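Long-range contacts in transcriptional regulator, AraC family (Pseudomonas putida, PDB 3GRA), which probably binds specific DNA sequences as a transcription factor, the crystallised piece being its DJ-1/PfpI-like domain without the DNA-binding part: residues 11-16 and 85-90; 17-22 and 159-164; 29-34 and 182-187; 42-47 and 62-67. All blocks are in the same frame, centred on the assembly; numbering follows the deposited sequence.

Interaction 1. Residues 11-16 and 85-90. With EDO (1,2-ethanediol), chain C.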
loop_
_atom_site.group_PDB
_atom_site.type_symbol
_atom_site.label_atom_id
_atom_site.label_comp_id
_atom_site.label_asym_id
_atom_site.label_seq_id
_atom_site.Cartn_x
_atom_site.Cartn_y
_atom_site.Cartn_z
ATOM N N ILE A 11 3.362 5.179 -11.750
ATOM C CA ILE A 11 3.288 6.613 -11.514
ATOM C C ILE A 11 2.312 6.831 -10.362
ATOM O O ILE A 11 1.114 6.568 -10.493
ATOM C CB ILE A 11 2.793 7.381 -12.762
ATOM C CG1 ILE A 11 3.793 7.213 -13.911
ATOM C CG2 ILE A 11 2.674 8.871 -12.439
ATOM C CD1 ILE A 11 3.315 7.776 -15.208
ATOM N N LEU A 12 2.826 7.293 -9.226
ATOM C CA LEU A 12 1.978 7.519 -8.056
ATOM C C LEU A 12 1.477 8.950 -8.050
ATOM O O LEU A 12 2.269 9.884 -7.940
ATOM C CB LEU A 12 2.757 7.248 -6.764
ATOM C CG LEU A 12 3.515 5.916 -6.627
ATOM C CD1 LEU A 12 4.169 5.874 -5.252
ATOM C CD2 LEU A 12 2.556 4.716 -6.791
ATOM N N LEU A 13 0.169 9.113 -8.202
ATOM C CA LEU A 13 -0.459 10.422 -8.201
ATOM C C LEU A 13 -0.851 10.765 -6.765
ATOM O O LEU A 13 -0.958 9.876 -5.908
ATOM C CB LEU A 13 -1.710 10.415 -9.089
ATOM C CG LEU A 13 -1.544 10.017 -10.564
ATOM C CD1 LEU A 13 -2.878 10.152 -11.284
ATOM C CD2 LEU A 13 -0.498 10.902 -11.215
ATOM N N GLU A 14 -1.064 12.048 -6.495
ATOM C CA GLU A 14 -1.421 12.452 -5.147
ATOM C C GLU A 14 -2.696 11.734 -4.707
ATOM O O GLU A 14 -3.650 11.622 -5.477
ATOM C CB GLU A 14 -1.612 13.965 -5.066
ATOM C CG GLU A 14 -1.187 14.545 -3.716
ATOM C CD GLU A 14 -1.856 15.871 -3.401
ATOM O OE1 GLU A 14 -3.102 15.916 -3.432
ATOM O OE2 GLU A 14 -1.146 16.862 -3.112
ATOM N N HIS A 15 -2.684 11.231 -3.474
ATOM C CA HIS A 15 -3.822 10.522 -2.879
ATOM C C HIS A 15 -4.104 9.172 -3.540
ATOM O O HIS A 15 -5.240 8.701 -3.556
ATOM C CB HIS A 15 -5.081 11.404 -2.920
ATOM C CG HIS A 15 -4.869 12.783 -2.371
ATOM N ND1 HIS A 15 -4.154 13.019 -1.219
ATOM C CD2 HIS A 15 -5.284 13.994 -2.811
ATOM C CE1 HIS A 15 -4.133 14.317 -0.971
ATOM N NE2 HIS A 15 -4.813 14.930 -1.922
ATOM N N PHE A 16 -3.057 8.554 -4.075
ATOM C CA PHE A 16 -3.175 7.260 -4.738
ATOM C C PHE A 16 -3.600 6.180 -3.740
ATOM O O PHE A 16 -3.197 6.200 -2.571
ATOM C CB PHE A 16 -1.827 6.874 -5.356
ATOM C CG PHE A 16 -0.761 6.519 -4.337
ATOM C CD1 PHE A 16 -0.596 5.201 -3.913
ATOM C CD2 PHE A 16 0.092 7.497 -3.827
ATOM C CE1 PHE A 16 0.405 4.860 -3.004
ATOM C CE2 PHE A 16 1.098 7.172 -2.917
ATOM C CZ PHE A 16 1.261 5.848 -2.501
ATOM N N LEU A 85 -8.126 14.984 -10.786
ATOM C CA LEU A 85 -8.162 14.624 -12.191
ATOM C C LEU A 85 -7.529 15.710 -13.053
ATOM O O LEU A 85 -8.211 16.390 -13.821
ATOM C CB LEU A 85 -9.605 14.382 -12.624
ATOM C CG LEU A 85 -10.387 13.388 -11.768
ATOM C CD1 LEU A 85 -11.836 13.323 -12.239
ATOM C CD2 LEU A 85 -9.736 12.015 -11.838
ATOM N N LYS A 86 -6.216 15.868 -12.928
ATOM C CA LYS A 86 -5.499 16.885 -13.692
ATOM C C LYS A 86 -4.314 16.234 -14.390
ATOM O O LYS A 86 -4.497 15.336 -15.213
ATOM C CB LYS A 86 -4.992 17.954 -12.741
ATOM C CG LYS A 86 -4.217 17.267 -11.629
ATOM C CD LYS A 86 -3.593 18.312 -10.620
ATOM C CE LYS A 86 -2.974 17.788 -9.233
ATOM N NZ LYS A 86 -2.339 18.551 -8.141
ATOM N N TYR A 87 -3.105 16.700 -14.079
ATOM C CA TYR A 87 -1.905 16.144 -14.672
ATOM C C TYR A 87 -2.009 16.082 -16.193
ATOM O O TYR A 87 -1.798 15.024 -16.791
ATOM C CB TYR A 87 -1.673 14.737 -14.112
ATOM C CG TYR A 87 -1.706 14.667 -12.600
ATOM C CD1 TYR A 87 -0.734 15.307 -11.830
ATOM C CD2 TYR A 87 -2.695 13.944 -11.941
ATOM C CE1 TYR A 87 -0.744 15.224 -10.438
ATOM C CE2 TYR A 87 -2.715 13.851 -10.556
ATOM C CZ TYR A 87 -1.736 14.492 -9.807
ATOM O OH TYR A 87 -1.742 14.383 -8.427
ATOM N N PRO A 88 -2.322 17.220 -16.837
ATOM C CA PRO A 88 -2.452 17.289 -18.297
ATOM C C PRO A 88 -1.265 16.717 -19.064
ATOM O O PRO A 88 -1.418 16.263 -20.197
ATOM C CB PRO A 88 -2.633 18.784 -18.560
ATOM C CG PRO A 88 -1.943 19.421 -17.392
ATOM C CD PRO A 88 -2.411 18.568 -16.246
ATOM N N GLU A 89 -0.086 16.751 -18.454
ATOM C CA GLU A 89 1.111 16.233 -19.102
ATOM C C GLU A 89 1.004 14.757 -19.445
ATOM O O GLU A 89 1.636 14.271 -20.400
ATOM C CB GLU A 89 2.319 16.435 -18.185
ATOM C CG GLU A 89 2.124 15.771 -16.830
ATOM C CD GLU A 89 3.175 16.154 -15.832
ATOM O OE1 GLU A 89 4.372 15.957 -16.128
ATOM O OE2 GLU A 89 2.806 16.646 -14.750
ATOM N N LEU A 90 0.204 14.036 -18.665
ATOM C CA LEU A 90 0.062 12.584 -18.867
ATOM C C LEU A 90 -0.469 12.225 -20.240
ATOM O O LEU A 90 -0.210 11.152 -20.737
ATOM C CB LEU A 90 -0.847 11.997 -17.792
ATOM C CG LEU A 90 -0.328 12.066 -16.370
ATOM C CD1 LEU A 90 -1.370 11.508 -15.409
ATOM C CD2 LEU A 90 0.974 11.281 -16.266
HETATM C C1 EDO C . 1.990 13.091 -8.972
HETATM O O1 EDO C . 2.933 12.066 -9.267
HETATM C C2 EDO C . 2.363 13.803 -7.644
HETATM O O2 EDO C . 3.572 13.238 -7.078
#

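Interaction 2. Residues 17-22 and 159-164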
loop_
_atom_site.group_PDB
_atom_site.type_symbol
_atom_site.label_atom_id
_atom_site.label_comp_id
_atom_site.label_asym_id
_atom_site.label_seq_id
_atom_site.Cartn_x
_atom_site.Cartn_y
_atom_site.Cartn_z
ATOM N N SER A 17 -4.429 5.253 -4.200
ATOM C CA SER A 17 -4.868 4.151 -3.354
ATOM C C SER A 17 -3.620 3.369 -2.915
ATOM O O SER A 17 -2.951 2.737 -3.733
ATOM C CB SER A 17 -5.805 3.251 -4.148
ATOM O OG SER A 17 -6.024 2.045 -3.452
HETATM N N MSE A 18 -3.285 3.415 -1.634
HETATM C CA MSE A 18 -2.083 2.712 -1.179
HETATM C C MSE A 18 -2.220 1.196 -1.235
HETATM O O MSE A 18 -1.254 0.482 -1.529
HETATM C CB MSE A 18 -1.717 3.123 0.257
HETATM C CG MSE A 18 -0.527 2.353 0.819
HETATM SE SE MSE A 18 1.063 2.872 0.158
HETATM C CE MSE A 18 1.483 4.024 1.460
ATOM N N ALA A 19 -3.426 0.722 -0.940
ATOM C CA ALA A 19 -3.739 -0.699 -0.938
ATOM C C ALA A 19 -3.673 -1.273 -2.358
ATOM O O ALA A 19 -3.296 -2.431 -2.549
ATOM C CB ALA A 19 -5.131 -0.921 -0.344
ATOM N N SER A 20 -4.055 -0.465 -3.344
ATOM C CA SER A 20 -4.005 -0.921 -4.721
ATOM C C SER A 20 -2.540 -1.086 -5.101
ATOM O O SER A 20 -2.121 -2.112 -5.644
ATOM C CB SER A 20 -4.670 0.098 -5.659
ATOM O OG SER A 20 -6.069 0.078 -5.509
ATOM N N PHE A 21 -1.757 -0.065 -4.790
ATOM C CA PHE A 21 -0.344 -0.087 -5.121
ATOM C C PHE A 21 0.466 -1.171 -4.401
ATOM O O PHE A 21 1.243 -1.884 -5.031
ATOM C CB PHE A 21 0.280 1.275 -4.847
ATOM C CG PHE A 21 1.747 1.332 -5.150
ATOM C CD1 PHE A 21 2.215 1.057 -6.433
ATOM C CD2 PHE A 21 2.660 1.643 -4.157
ATOM C CE1 PHE A 21 3.568 1.092 -6.710
ATOM C CE2 PHE A 21 4.023 1.680 -4.426
ATOM C CZ PHE A 21 4.479 1.406 -5.698
ATOM N N THR A 22 0.287 -1.292 -3.090
ATOM C CA THR A 22 1.037 -2.276 -2.320
ATOM C C THR A 22 0.672 -3.725 -2.647
ATOM O O THR A 22 1.540 -4.598 -2.633
ATOM C CB THR A 22 0.879 -2.044 -0.803
ATOM O OG1 THR A 22 -0.490 -2.231 -0.422
ATOM C CG2 THR A 22 1.316 -0.635 -0.438
ATOM N N ALA A 159 -10.060 -1.548 -10.890
ATOM C CA ALA A 159 -10.936 -0.597 -10.231
ATOM C C ALA A 159 -10.898 -0.680 -8.711
ATOM O O ALA A 159 -11.477 0.163 -8.030
ATOM C CB ALA A 159 -12.341 -0.810 -10.710
ATOM N N SER A 160 -10.210 -1.683 -8.178
ATOM C CA SER A 160 -10.166 -1.872 -6.735
ATOM C C SER A 160 -8.873 -2.553 -6.307
ATOM O O SER A 160 -8.124 -3.053 -7.139
ATOM C CB SER A 160 -11.341 -2.753 -6.315
ATOM O OG SER A 160 -11.105 -4.102 -6.721
ATOM N N PRO A 161 -8.604 -2.590 -4.992
ATOM C CA PRO A 161 -7.377 -3.241 -4.518
ATOM C C PRO A 161 -7.352 -4.708 -4.963
ATOM O O PRO A 161 -6.348 -5.194 -5.469
ATOM C CB PRO A 161 -7.474 -3.098 -2.995
ATOM C CG PRO A 161 -8.249 -1.807 -2.832
ATOM C CD PRO A 161 -9.326 -1.941 -3.878
ATOM N N ASN A 162 -8.467 -5.401 -4.771
ATOM C CA ASN A 162 -8.545 -6.803 -5.169
ATOM C C ASN A 162 -8.383 -6.935 -6.678
ATOM O O ASN A 162 -7.727 -7.849 -7.149
ATOM C CB ASN A 162 -9.872 -7.431 -4.733
ATOM C CG ASN A 162 -9.936 -8.916 -5.050
ATOM O OD1 ASN A 162 -10.818 -9.369 -5.776
ATOM N ND2 ASN A 162 -8.988 -9.680 -4.511
ATOM N N GLY A 163 -8.982 -6.010 -7.428
ATOM C CA GLY A 163 -8.859 -6.025 -8.876
ATOM C C GLY A 163 -7.397 -5.877 -9.272
ATOM O O GLY A 163 -6.940 -6.479 -10.253
ATOM N N ALA A 164 -6.664 -5.078 -8.499
ATOM C CA ALA A 164 -5.250 -4.845 -8.745
ATOM C C ALA A 164 -4.436 -6.109 -8.451
ATOM O O ALA A 164 -3.461 -6.396 -9.146
ATOM C CB ALA A 164 -4.747 -3.687 -7.888
HETATM O O HOH W 1 -7.024 -0.531 -8.047
#

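Interaction 3. Residues 29-34 and 182-187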
loop_
_atom_site.group_PDB
_atom_site.type_symbol
_atom_site.label_atom_id
_atom_site.label_comp_id
_atom_site.label_asym_id
_atom_site.label_seq_id
_atom_site.Cartn_x
_atom_site.Cartn_y
_atom_site.Cartn_z
ATOM N N VAL A 29 6.767 -8.719 -6.296
ATOM C CA VAL A 29 7.907 -9.044 -5.454
ATOM C C VAL A 29 7.855 -10.545 -5.138
ATOM O O VAL A 29 8.841 -11.263 -5.321
ATOM C CB VAL A 29 7.899 -8.221 -4.143
ATOM C CG1 VAL A 29 9.009 -8.692 -3.219
ATOM C CG2 VAL A 29 8.092 -6.738 -4.459
ATOM N N THR A 30 6.692 -11.012 -4.690
ATOM C CA THR A 30 6.511 -12.419 -4.361
ATOM C C THR A 30 6.872 -13.290 -5.566
ATOM O O THR A 30 7.427 -14.378 -5.412
ATOM C CB THR A 30 5.058 -12.701 -3.939
ATOM O OG1 THR A 30 4.733 -11.888 -2.808
ATOM C CG2 THR A 30 4.869 -14.171 -3.568
ATOM N N ALA A 31 6.565 -12.803 -6.763
ATOM C CA ALA A 31 6.879 -13.546 -7.971
ATOM C C ALA A 31 8.383 -13.757 -8.009
ATOM O O ALA A 31 8.854 -14.853 -8.302
ATOM C CB ALA A 31 6.425 -12.783 -9.211
ATOM N N ASN A 32 9.127 -12.696 -7.711
ATOM C CA ASN A 32 10.587 -12.748 -7.695
ATOM C C ASN A 32 11.098 -13.695 -6.615
ATOM O O ASN A 32 12.137 -14.334 -6.779
ATOM C CB ASN A 32 11.177 -11.357 -7.438
ATOM C CG ASN A 32 11.069 -10.447 -8.637
ATOM O OD1 ASN A 32 11.188 -10.890 -9.779
ATOM N ND2 ASN A 32 10.867 -9.163 -8.385
ATOM N N LEU A 33 10.363 -13.766 -5.511
ATOM C CA LEU A 33 10.729 -14.617 -4.388
ATOM C C LEU A 33 10.841 -16.082 -4.824
ATOM O O LEU A 33 11.685 -16.824 -4.323
ATOM C CB LEU A 33 9.678 -14.496 -3.281
ATOM C CG LEU A 33 10.165 -14.672 -1.842
ATOM C CD1 LEU A 33 10.606 -13.316 -1.308
ATOM C CD2 LEU A 33 9.062 -15.238 -0.966
ATOM N N LEU A 34 9.984 -16.480 -5.762
ATOM C CA LEU A 34 9.947 -17.849 -6.272
ATOM C C LEU A 34 10.715 -18.002 -7.583
ATOM O O LEU A 34 11.193 -19.090 -7.906
ATOM C CB LEU A 34 8.495 -18.279 -6.478
ATOM C CG LEU A 34 7.572 -18.134 -5.270
ATOM C CD1 LEU A 34 6.143 -18.452 -5.671
ATOM C CD2 LEU A 34 8.043 -19.055 -4.157
ATOM N N GLU A 182 0.009 -19.276 -9.614
ATOM C CA GLU A 182 -0.665 -20.107 -8.632
ATOM C C GLU A 182 0.184 -20.164 -7.367
ATOM O O GLU A 182 -0.340 -20.157 -6.256
ATOM C CB GLU A 182 -0.877 -21.522 -9.183
ATOM C CG GLU A 182 -1.741 -22.407 -8.297
ATOM C CD GLU A 182 -1.667 -23.888 -8.667
ATOM O OE1 GLU A 182 -2.464 -24.675 -8.110
ATOM O OE2 GLU A 182 -0.811 -24.264 -9.501
ATOM N N GLY A 183 1.501 -20.218 -7.543
ATOM C CA GLY A 183 2.399 -20.276 -6.400
ATOM C C GLY A 183 2.431 -18.966 -5.634
ATOM O O GLY A 183 2.516 -18.954 -4.405
ATOM N N VAL A 184 2.371 -17.861 -6.374
ATOM C CA VAL A 184 2.378 -16.522 -5.794
ATOM C C VAL A 184 1.137 -16.348 -4.934
ATOM O O VAL A 184 1.205 -15.860 -3.801
ATOM C CB VAL A 184 2.353 -15.436 -6.893
ATOM C CG1 VAL A 184 2.178 -14.067 -6.269
ATOM C CG2 VAL A 184 3.636 -15.494 -7.717
ATOM N N GLU A 185 0.003 -16.756 -5.493
ATOM C CA GLU A 185 -1.284 -16.663 -4.820
ATOM C C GLU A 185 -1.312 -17.428 -3.495
ATOM O O GLU A 185 -1.892 -16.959 -2.515
ATOM C CB GLU A 185 -2.379 -17.177 -5.759
ATOM C CG GLU A 185 -3.776 -17.196 -5.167
ATOM C CD GLU A 185 -4.834 -17.519 -6.211
ATOM O OE1 GLU A 185 -6.014 -17.699 -5.839
ATOM O OE2 GLU A 185 -4.481 -17.587 -7.408
ATOM N N GLU A 186 -0.679 -18.598 -3.462
ATOM C CA GLU A 186 -0.645 -19.408 -2.246
ATOM C C GLU A 186 -0.022 -18.638 -1.083
ATOM O O GLU A 186 -0.522 -18.666 0.042
ATOM C CB GLU A 186 0.148 -20.699 -2.489
ATOM C CG GLU A 186 -0.450 -21.614 -3.551
ATOM C CD GLU A 186 -1.895 -21.979 -3.263
ATOM O OE1 GLU A 186 -2.162 -22.582 -2.200
ATOM O OE2 GLU A 186 -2.769 -21.663 -4.102
ATOM N N ILE A 187 1.077 -17.953 -1.367
ATOM C CA ILE A 187 1.778 -17.174 -0.356
ATOM C C ILE A 187 0.916 -16.001 0.120
ATOM O O ILE A 187 0.542 -15.930 1.292
ATOM C CB ILE A 187 3.109 -16.639 -0.919
ATOM C CG1 ILE A 187 3.933 -17.805 -1.479
ATOM C CG2 ILE A 187 3.870 -15.898 0.166
ATOM C CD1 ILE A 187 5.247 -17.396 -2.120
#

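Interaction 4. Residues 42-47 and 62-67. With EDO (1,2-ethanediol), chain C.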
loop_
_atom_site.group_PDB
_atom_site.type_symbol
_atom_site.label_atom_id
_atom_site.label_comp_id
_atom_site.label_asym_id
_atom_site.label_seq_id
_atom_site.Cartn_x
_atom_site.Cartn_y
_atom_site.Cartn_z
ATOM N N THR A 42 9.738 0.379 -10.246
ATOM C CA THR A 42 10.119 1.620 -9.580
ATOM C C THR A 42 8.950 2.582 -9.360
ATOM O O THR A 42 8.162 2.842 -10.267
ATOM C CB THR A 42 11.157 2.402 -10.398
ATOM O OG1 THR A 42 12.155 1.507 -10.895
ATOM C CG2 THR A 42 11.829 3.450 -9.530
ATOM N N PRO A 43 8.812 3.103 -8.136
ATOM C CA PRO A 43 7.716 4.040 -7.900
ATOM C C PRO A 43 8.176 5.367 -8.525
ATOM O O PRO A 43 9.333 5.771 -8.354
ATOM C CB PRO A 43 7.624 4.092 -6.375
ATOM C CG PRO A 43 9.046 3.833 -5.931
ATOM C CD PRO A 43 9.537 2.780 -6.895
ATOM N N LEU A 44 7.285 6.011 -9.273
ATOM C CA LEU A 44 7.605 7.264 -9.940
ATOM C C LEU A 44 6.667 8.419 -9.558
ATOM O O LEU A 44 5.488 8.218 -9.283
ATOM C CB LEU A 44 7.564 7.078 -11.466
ATOM C CG LEU A 44 8.485 6.084 -12.194
ATOM C CD1 LEU A 44 8.165 6.171 -13.691
ATOM C CD2 LEU A 44 9.957 6.393 -11.953
ATOM N N SER A 45 7.215 9.630 -9.545
ATOM C CA SER A 45 6.459 10.838 -9.222
ATOM C C SER A 45 6.624 11.842 -10.342
ATOM O O SER A 45 7.718 12.010 -10.874
ATOM C CB SER A 45 6.970 11.475 -7.931
ATOM O OG SER A 45 6.508 12.819 -7.826
ATOM N N LEU A 46 5.533 12.508 -10.697
ATOM C CA LEU A 46 5.569 13.510 -11.748
ATOM C C LEU A 46 6.335 14.735 -11.272
ATOM O O LEU A 46 7.110 15.317 -12.027
ATOM C CB LEU A 46 4.145 13.883 -12.164
ATOM C CG LEU A 46 3.380 12.705 -12.782
ATOM C CD1 LEU A 46 2.019 13.147 -13.259
ATOM C CD2 LEU A 46 4.189 12.138 -13.951
ATOM N N ASP A 47 6.126 15.135 -10.024
ATOM C CA ASP A 47 6.864 16.269 -9.481
ATOM C C ASP A 47 7.271 16.013 -8.036
ATOM O O ASP A 47 6.448 16.078 -7.126
ATOM C CB ASP A 47 6.059 17.577 -9.590
ATOM C CG ASP A 47 4.871 17.623 -8.648
ATOM O OD1 ASP A 47 3.764 17.191 -9.050
ATOM O OD2 ASP A 47 5.051 18.091 -7.496
ATOM N N THR A 62 11.058 8.001 -7.443
ATOM C CA THR A 62 11.985 8.638 -8.361
ATOM C C THR A 62 11.193 9.648 -9.186
ATOM O O THR A 62 10.043 9.395 -9.556
ATOM C CB THR A 62 12.611 7.620 -9.336
ATOM O OG1 THR A 62 13.356 6.642 -8.609
ATOM C CG2 THR A 62 13.534 8.328 -10.324
ATOM N N GLU A 63 11.795 10.798 -9.458
ATOM C CA GLU A 63 11.131 11.796 -10.267
ATOM C C GLU A 63 11.145 11.239 -11.682
ATOM O O GLU A 63 12.191 10.852 -12.204
ATOM C CB GLU A 63 11.869 13.136 -10.194
ATOM C CG GLU A 63 11.280 14.216 -11.093
ATOM C CD GLU A 63 11.257 15.592 -10.436
ATOM O OE1 GLU A 63 12.222 15.931 -9.719
ATOM O OE2 GLU A 63 10.275 16.342 -10.640
ATOM N N LEU A 64 9.974 11.184 -12.297
ATOM C CA LEU A 64 9.857 10.640 -13.638
ATOM C C LEU A 64 10.717 11.383 -14.651
ATOM O O LEU A 64 10.797 12.611 -14.651
ATOM C CB LEU A 64 8.389 10.649 -14.072
ATOM C CG LEU A 64 8.030 9.819 -15.306
ATOM C CD1 LEU A 64 6.601 9.305 -15.178
ATOM C CD2 LEU A 64 8.206 10.653 -16.567
ATOM N N SER A 65 11.381 10.612 -15.498
ATOM C CA SER A 65 12.232 11.156 -16.537
ATOM C C SER A 65 11.654 10.642 -17.832
ATOM O O SER A 65 11.558 9.426 -18.033
ATOM C CB SER A 65 13.668 10.658 -16.379
ATOM O OG SER A 65 14.428 10.974 -17.531
ATOM N N ALA A 66 11.252 11.560 -18.701
ATOM C CA ALA A 66 10.665 11.181 -19.979
ATOM C C ALA A 66 11.542 10.148 -20.677
ATOM O O ALA A 66 11.037 9.206 -21.297
ATOM C CB ALA A 66 10.498 12.414 -20.865
ATOM N N ALA A 67 12.855 10.324 -20.556
ATOM C CA ALA A 67 13.818 9.421 -21.179
ATOM C C ALA A 67 13.851 8.032 -20.537
ATOM O O ALA A 67 13.725 7.024 -21.227
ATOM C CB ALA A 67 15.219 10.056 -21.145
HETATM C C1 EDO C . 1.990 13.091 -8.972
HETATM O O1 EDO C . 2.933 12.066 -9.267
HETATM C C2 EDO C . 2.363 13.803 -7.644
HETATM O O2 EDO C . 3.572 13.238 -7.078
#

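Interaction 1. Residues 11-16 and 85-90
Leu-13 packs over one face of the Tyr-87 ring, the two side chains sliding past each other in opposite directions. Its CD2 stands over the ring face in a CH-pi contact, 3.9 Å from the ring centroid of Tyr-87 and 17° off the normal. The other methyl of Leu-13, CD1, lies near Tyr-87 CD2 and CE2. Lys-86 covers the opposite face, its CG over the ring centre, and so the phenol is held flat between a leucine branch and a lysine chain. With CG anti to its carbonyl carbon (chi1 -51°), Tyr-87 carries its hydroxyl to the backbone of the other segment, where Glu-14 N donates to Tyr-87 OH at 3.1 Å, with 153° at the hydrogen. Glu-14 CB touches the same oxygen at 3.4 Å from Tyr-87 OH. A phenylalanine in place of Tyr-87 has no hydroxyl and would probably leave the amide of Glu-14 without its acceptor. Deeper in, Leu-90 turns both methyls to the strand end: its CD1 meets Leu-13 CD2 at 4.3 Å, and its CD2 meets Ile-11 CD1. A 1,2-ethanediol molecule, probably from the crystallisation liquor, lies beside Tyr-87 CE1, and its O1 donates to Leu-12 O at 2.6 Å. Phe-113 of helix 110-117 packs on Leu-13, Tyr-87 and Leu-90 together. The Leu-13 to Phe-16 turn follows strand 6-12 and the Tyr-87 to Leu-90 turn leads to Asp-91, a magnesium ligand seen in a structure of this protein but without the ion in this chain; such loops after parallel strands belong to the DJ-1/PfpI alpha/beta sandwich.

Interaction 2. Residues 17-22 and 159-164
Ser-20 OG is gripped from two directions, by Ser-17 OG at 2.8 Å and by a water at 2.8 Å from Ser-20 OG. That water also donates a weak bond to Ser-160 O, bridging the starts of the two helices. With OG anti to the carbonyl carbon (chi1 -73°), the Ser-20 hydroxyl lies beside its own backbone N and faces the first turn of helix 161-176. There it rests against Pro-161, 3.7 Å separating Ser-20 OG from Pro-161 CA, and the ring carbon CG comes almost as near. The pyrrolidine ring is shared with the neighbouring residue: Ala-19 CB meets Pro-161 CG at 4.1 Å. One turn further on, the methyl of Ala-164 touches the backbone, Ala-164 CB lying 3.8 Å from Ser-20 O. Such small side chains allow the backbones to come close, and the CA atoms of Ser-20 and Pro-161 are 4.1 Å apart. The contact joins the N-terminal ends of two helices of the DJ-1/PfpI alpha/beta fold, each opened by a serine at the N-cap, Ser-17 and Ser-160. Ser-160 makes a true capping bond: Gly-163 N donates to Ser-160 OG at 2.9 Å, with 156° at the hydrogen. Beneath both helices lies strand 103-107, whose Leu-107 packs on Ser-20 and Ala-164. Within helix 18-34, Met-18 O, in a selenomethionine, accepts from Thr-22 N and from Thr-22 OG1, which approach from opposite faces of the carbonyl plane. On this flank Met-18 packs against Thr-22 of the second subunit, and Thr-22 against Met-18 of that subunit.

Interaction 3. Residues 29-34 and 182-187
Val-184 packs on helix 29-34 with its two methyls parted between Thr-30 and Ala-31. Its CB bears CG1 anti to the backbone N (chi1 173°), and this branch runs obliquely across Thr-30, with 3.8 Å between Val-184 CG1 and Thr-30 CG2. The second branch, CG2, settles on the backbone of the next residue, 3.8 Å from Ala-31 CA, and also meets Ala-31 CB at 4.2 Å. An alanine in place of Val-184 would take away both branches and is likely to open a gap against Thr-30 and Ala-31. The contact is a helix-helix packing in which the axes of the two short helical segments pass 9.2 Å apart at 112°, more crosswise than aligned; it sets helix 178-188, near the C-terminal end of the modelled chain, against the last turns of helix 18-34. Ile-187, one turn on from Val-184, extends the apolar surface. Its CD1 lies 3.6 Å from Thr-30 CG2, the two side chains passing in opposite directions, and meets Leu-34 tip to tip at 3.8 Å from Leu-34 CD1. Leu-34 CD2 also touches that methyl, so the tip of Ile-187 is held between the leucine fork and the threonine methyl. Leu-34 CD1 then reaches the backbone at Gly-183, 3.7 Å from Gly-183 C, where a side-chain carbon would come tight against it. Thr-30 turns only carbon to this interface; its OG1 is hydrogen-bonded to Asp-26 O in its own helix. Leu-188 and Leu-180 of helix 178-188 continue the packing on Thr-30 and Leu-34, while Phe-39 lies against Ala-31 from the strand that follows.

Interaction 4. Residues 42-47 and 62-67
Leu-44 holds CG anti to its carbonyl carbon (chi1 -60°) while Leu-64 holds CG anti to its backbone N (chi1 -166°), and these torsions bring their methyls together, Leu-64 lying just past strand 62-63. The two side chains meet at an angle, Leu-44 CD1 lying 3.8 Å from Leu-64 CD1. Leu-46 runs alongside Leu-64 and adds its CD2 to the same methyl. On the other branch, Leu-44 CD2 packs on Thr-62, 3.9 Å from Thr-62 CB, both side chains pointing the same way. The backbones pair in parallel: Thr-62 N donates to Pro-43 O, Ser-45 N to Thr-62 O at 2.8 Å, and Leu-64 N to Ser-45 O at 2.8 Å in a nearly straight bond of 174°. Ser-45 and Glu-63 lie on the sheet face opposite Leu-44 and Thr-62. The Glu-63 chain bends so that OE2 comes 3.6 Å from Asp-47 CA, and it has a weak bond to Gly-48 N. The ethanediol bound here takes Leu-46 N at its O1, 3.0 Å away, and shares a hydrogen bond with Ser-45 OG through O2. Strand 62-63 is the outermost strand at this end of the sheet within the chain; strand 39-45 lies between it and strand 6-12, whose Ile-11 packs on Leu-46 and Leu-64, and Leu-69 covers Leu-44 and Leu-64 from the loop beyond.

From the N terminus, strand 6-12 ends within 11-16, and interaction 1 closes the loop from there to 85-90, before helix 90-100. Helix 18-34 follows: interaction 2 closes the loop from its start, 17-22, to 159-164 on helix 161-176, and interaction 3 the one from its end, 29-34, to 182-187 on helix 178-188. Interactions 1, 2 and 3 cross one another along the chain. Interaction 4 closes a short loop from strand 39-45 to strand 62-63, nested inside the other three. Interactions 1 and 4 touch through neighbouring strands and share the ethanediol; interaction 2 touches both through Phe-21. Interaction 3 touches none and lies about 30 Å from interaction 1, centre to centre.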